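Local coordinates for LysM domain protein (Mycobacterium smegmatis, PDB 4OIT) that binds mannose as a bacterial lectin of the beta-prism II fold and forms a domain-swapped dimer, at residues D31-L36 against T46-Q51. Residues are numbered along the deposited sequence; the frame is centred on the assembly and turned at random.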
ATOM      1  N   ASP B  31      10.309 -10.227   5.816  1.00 22.99           N
ATOM      2  CA  ASP B  31      11.253  -9.278   5.206  1.00 22.78           C
ATOM      3  C   ASP B  31      10.900  -8.920   3.752  1.00 22.60           C
ATOM      4  O   ASP B  31      11.605  -8.140   3.118  1.00 22.50           O
ATOM      5  CB  ASP B  31      12.701  -9.786   5.309  1.00 22.77           C
ATOM      6  CG  ASP B  31      12.972 -11.023   4.456  1.00 22.82           C
ATOM      7  OD1 ASP B  31      12.055 -11.522   3.765  1.00 22.63           O
ATOM      8  OD2 ASP B  31      14.125 -11.501   4.483  1.00 22.84           O
ATOM      9  N   GLY B  32       9.824  -9.504   3.230  1.00 22.53           N
ATOM     10  CA  GLY B  32       9.330  -9.188   1.892  1.00 22.51           C
ATOM     11  C   GLY B  32       9.753 -10.182   0.826  1.00 22.25           C
ATOM     12  O   GLY B  32       9.226 -10.162  -0.286  1.00 22.08           O
ATOM     13  N   ASN B  33      10.704 -11.052   1.155  1.00 22.21           N
ATOM     14  CA  ASN B  33      11.224 -12.016   0.193  1.00 22.37           C
ATOM     15  C   ASN B  33      10.316 -13.238   0.077  1.00 22.61           C
ATOM     16  O   ASN B  33       9.928 -13.833   1.083  1.00 22.27           O
ATOM     17  CB  ASN B  33      12.643 -12.443   0.578  1.00 22.34           C
ATOM     18  CG  ASN B  33      13.458 -12.933  -0.611  1.00 22.68           C
ATOM     19  OD1 ASN B  33      13.027 -12.849  -1.767  1.00 22.70           O
ATOM     20  ND2 ASN B  33      14.654 -13.444  -0.330  1.00 22.65           N
ATOM     21  N   LEU B  34       9.965 -13.588  -1.157  1.00 23.12           N
ATOM     22  CA  LEU B  34       9.258 -14.831  -1.439  1.00 23.56           C
ATOM     23  C   LEU B  34      10.304 -15.918  -1.651  1.00 24.23           C
ATOM     24  O   LEU B  34      10.973 -15.945  -2.680  1.00 24.14           O
ATOM     25  CB  LEU B  34       8.382 -14.693  -2.686  1.00 23.37           C
ATOM     26  CG  LEU B  34       7.605 -15.959  -3.066  1.00 23.39           C
ATOM     27  CD1 LEU B  34       6.508 -16.243  -2.048  1.00 23.28           C
ATOM     28  CD2 LEU B  34       7.025 -15.844  -4.468  1.00 23.41           C
ATOM     29  N   VAL B  35      10.431 -16.816  -0.680  1.00 25.41           N
ATOM     30  CA  VAL B  35      11.519 -17.793  -0.669  1.00 25.86           C
ATOM     31  C   VAL B  35      11.014 -19.228  -0.820  1.00 26.39           C
ATOM     32  O   VAL B  35      10.080 -19.646  -0.136  1.00 26.61           O
ATOM     33  CB  VAL B  35      12.339 -17.696   0.632  1.00 26.06           C
ATOM     34  CG1 VAL B  35      13.610 -18.527   0.520  1.00 26.24           C
ATOM     35  CG2 VAL B  35      12.680 -16.243   0.943  1.00 26.12           C
ATOM     36  N   LEU B  36      11.651 -19.968  -1.724  1.00 26.74           N
ATOM     37  CA  LEU B  36      11.414 -21.398  -1.888  1.00 27.15           C
ATOM     38  C   LEU B  36      12.490 -22.177  -1.135  1.00 27.45           C
ATOM     39  O   LEU B  36      13.673 -22.090  -1.468  1.00 26.88           O
ATOM     40  CB  LEU B  36      11.439 -21.778  -3.373  1.00 27.22           C
ATOM     41  CG  LEU B  36      11.295 -23.264  -3.721  1.00 27.20           C
ATOM     42  CD1 LEU B  36       9.940 -23.804  -3.288  1.00 27.27           C
ATOM     43  CD2 LEU B  36      11.507 -23.482  -5.210  1.00 27.42           C
ATOM     44  N   THR B  46      12.602 -14.476  -4.894  1.00 23.96           N
ATOM     45  CA  THR B  46      12.348 -13.305  -5.739  1.00 23.19           C
ATOM     46  C   THR B  46      13.339 -12.165  -5.482  1.00 22.79           C
ATOM     47  O   THR B  46      13.364 -11.182  -6.227  1.00 22.78           O
ATOM     48  CB  THR B  46      10.930 -12.751  -5.507  1.00 22.87           C
ATOM     49  OG1 THR B  46      10.725 -12.540  -4.104  1.00 22.37           O
ATOM     50  CG2 THR B  46       9.884 -13.716  -6.041  1.00 22.63           C
ATOM     51  N   GLY B  47      14.129 -12.287  -4.418  1.00 22.36           N
ATOM     52  CA  GLY B  47      15.131 -11.284  -4.071  1.00 22.11           C
ATOM     53  C   GLY B  47      14.519  -9.952  -3.685  1.00 21.81           C
ATOM     54  O   GLY B  47      15.127  -8.905  -3.886  1.00 22.15           O
ATOM     55  N   THR B  48      13.317  -9.999  -3.117  1.00 21.69           N
ATOM     56  CA  THR B  48      12.571  -8.791  -2.757  1.00 21.50           C
ATOM     57  C   THR B  48      12.710  -8.444  -1.272  1.00 21.70           C
ATOM     58  O   THR B  48      11.913  -7.677  -0.731  1.00 21.67           O
ATOM     59  CB  THR B  48      11.080  -8.932  -3.127  1.00 21.25           C
ATOM     60  OG1 THR B  48      10.571 -10.175  -2.622  1.00 20.95           O
ATOM     61  CG2 THR B  48      10.905  -8.892  -4.635  1.00 20.97           C
ATOM     62  N   ASN B  49      13.725  -9.015  -0.622  1.00 22.02           N
ATOM     63  CA  ASN B  49      14.053  -8.681   0.768  1.00 22.27           C
ATOM     64  C   ASN B  49      14.353  -7.196   0.959  1.00 22.14           C
ATOM     65  O   ASN B  49      15.246  -6.651   0.314  1.00 22.69           O
ATOM     66  CB  ASN B  49      15.236  -9.517   1.279  1.00 22.52           C
ATOM     67  CG  ASN B  49      16.395  -9.563   0.299  1.00 22.63           C
ATOM     68  OD1 ASN B  49      16.211  -9.879  -0.879  1.00 22.71           O
ATOM     69  ND2 ASN B  49      17.597  -9.268   0.781  1.00 22.70           N
ATOM     70  N   GLY B  50      13.604  -6.554   1.853  1.00 22.21           N
ATOM     71  CA  GLY B  50      13.739  -5.117   2.116  1.00 22.28           C
ATOM     72  C   GLY B  50      12.856  -4.225   1.254  1.00 22.64           C
ATOM     73  O   GLY B  50      12.951  -3.000   1.331  1.00 22.46           O
ATOM     74  N   GLN B  51      11.980  -4.831   0.453  1.00 23.18           N
ATOM     75  CA  GLN B  51      11.133  -4.077  -0.483  1.00 23.77           C
ATOM     76  C   GLN B  51       9.666  -3.983  -0.038  1.00 24.32           C
ATOM     77  O   GLN B  51       8.789  -3.681  -0.847  1.00 24.92           O
ATOM     78  CB  GLN B  51      11.224  -4.687  -1.886  1.00 23.51           C
ATOM     79  CG  GLN B  51      12.647  -4.831  -2.401  1.00 23.36           C
ATOM     80  CD  GLN B  51      12.716  -5.294  -3.845  1.00 23.31           C
ATOM     81  OE1 GLN B  51      11.714  -5.311  -4.559  1.00 23.24           O
ATOM     82  NE2 GLN B  51      13.911  -5.673  -4.284  1.00 23.54           N
TER
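Asn-33 reaches across to the backbone of Gly-47 and Thr-48 in this beta-prism II lectin domain, where the loop after strand 41-45 lies against the start of strand 34-38. With CG anti to the backbone N (chi1 -155°), the amide is carried to the loop. CB meets the backbone N and CB of Asn-49, the two side chains running alongside each other. Asn-33 CG lies 3.9 Å from the backbone N of both Gly-47 and Thr-48. At the tip, Asn-33 OD1 accepts a hydrogen bond from Thr-48 N at 3.2 Å, the donor standing well above the amide plane, and lies 2.9 Å from Gly-47 N; Asn-33 ND2 bonds weakly to the hydroxyl of Ser-45.

Two threonine hydroxyls continue the join as a chain of hydrogen bonds. Thr-46 OG1 accepts from Leu-34 N at 3.2 Å and donates to Thr-48 OG1, which in turn donates to Gly-32 O over 2.7 Å. Thr-46 CG2 packs on Leu-34 CB and CD2, beside Leu-66 of strand 64-68, while Trp-74 of the second subunit packs on both threonines, so the join lies at the dimer interface. Backbone bonds close either end: Thr-46 N to Leu-34 O and, from the type II turn 48-51, Gly-50 N to Asp-31 O. Asp-31 OD1 accepts Asn-33 N at 3.0 Å, from above the carboxylate plane, closing an Asx turn.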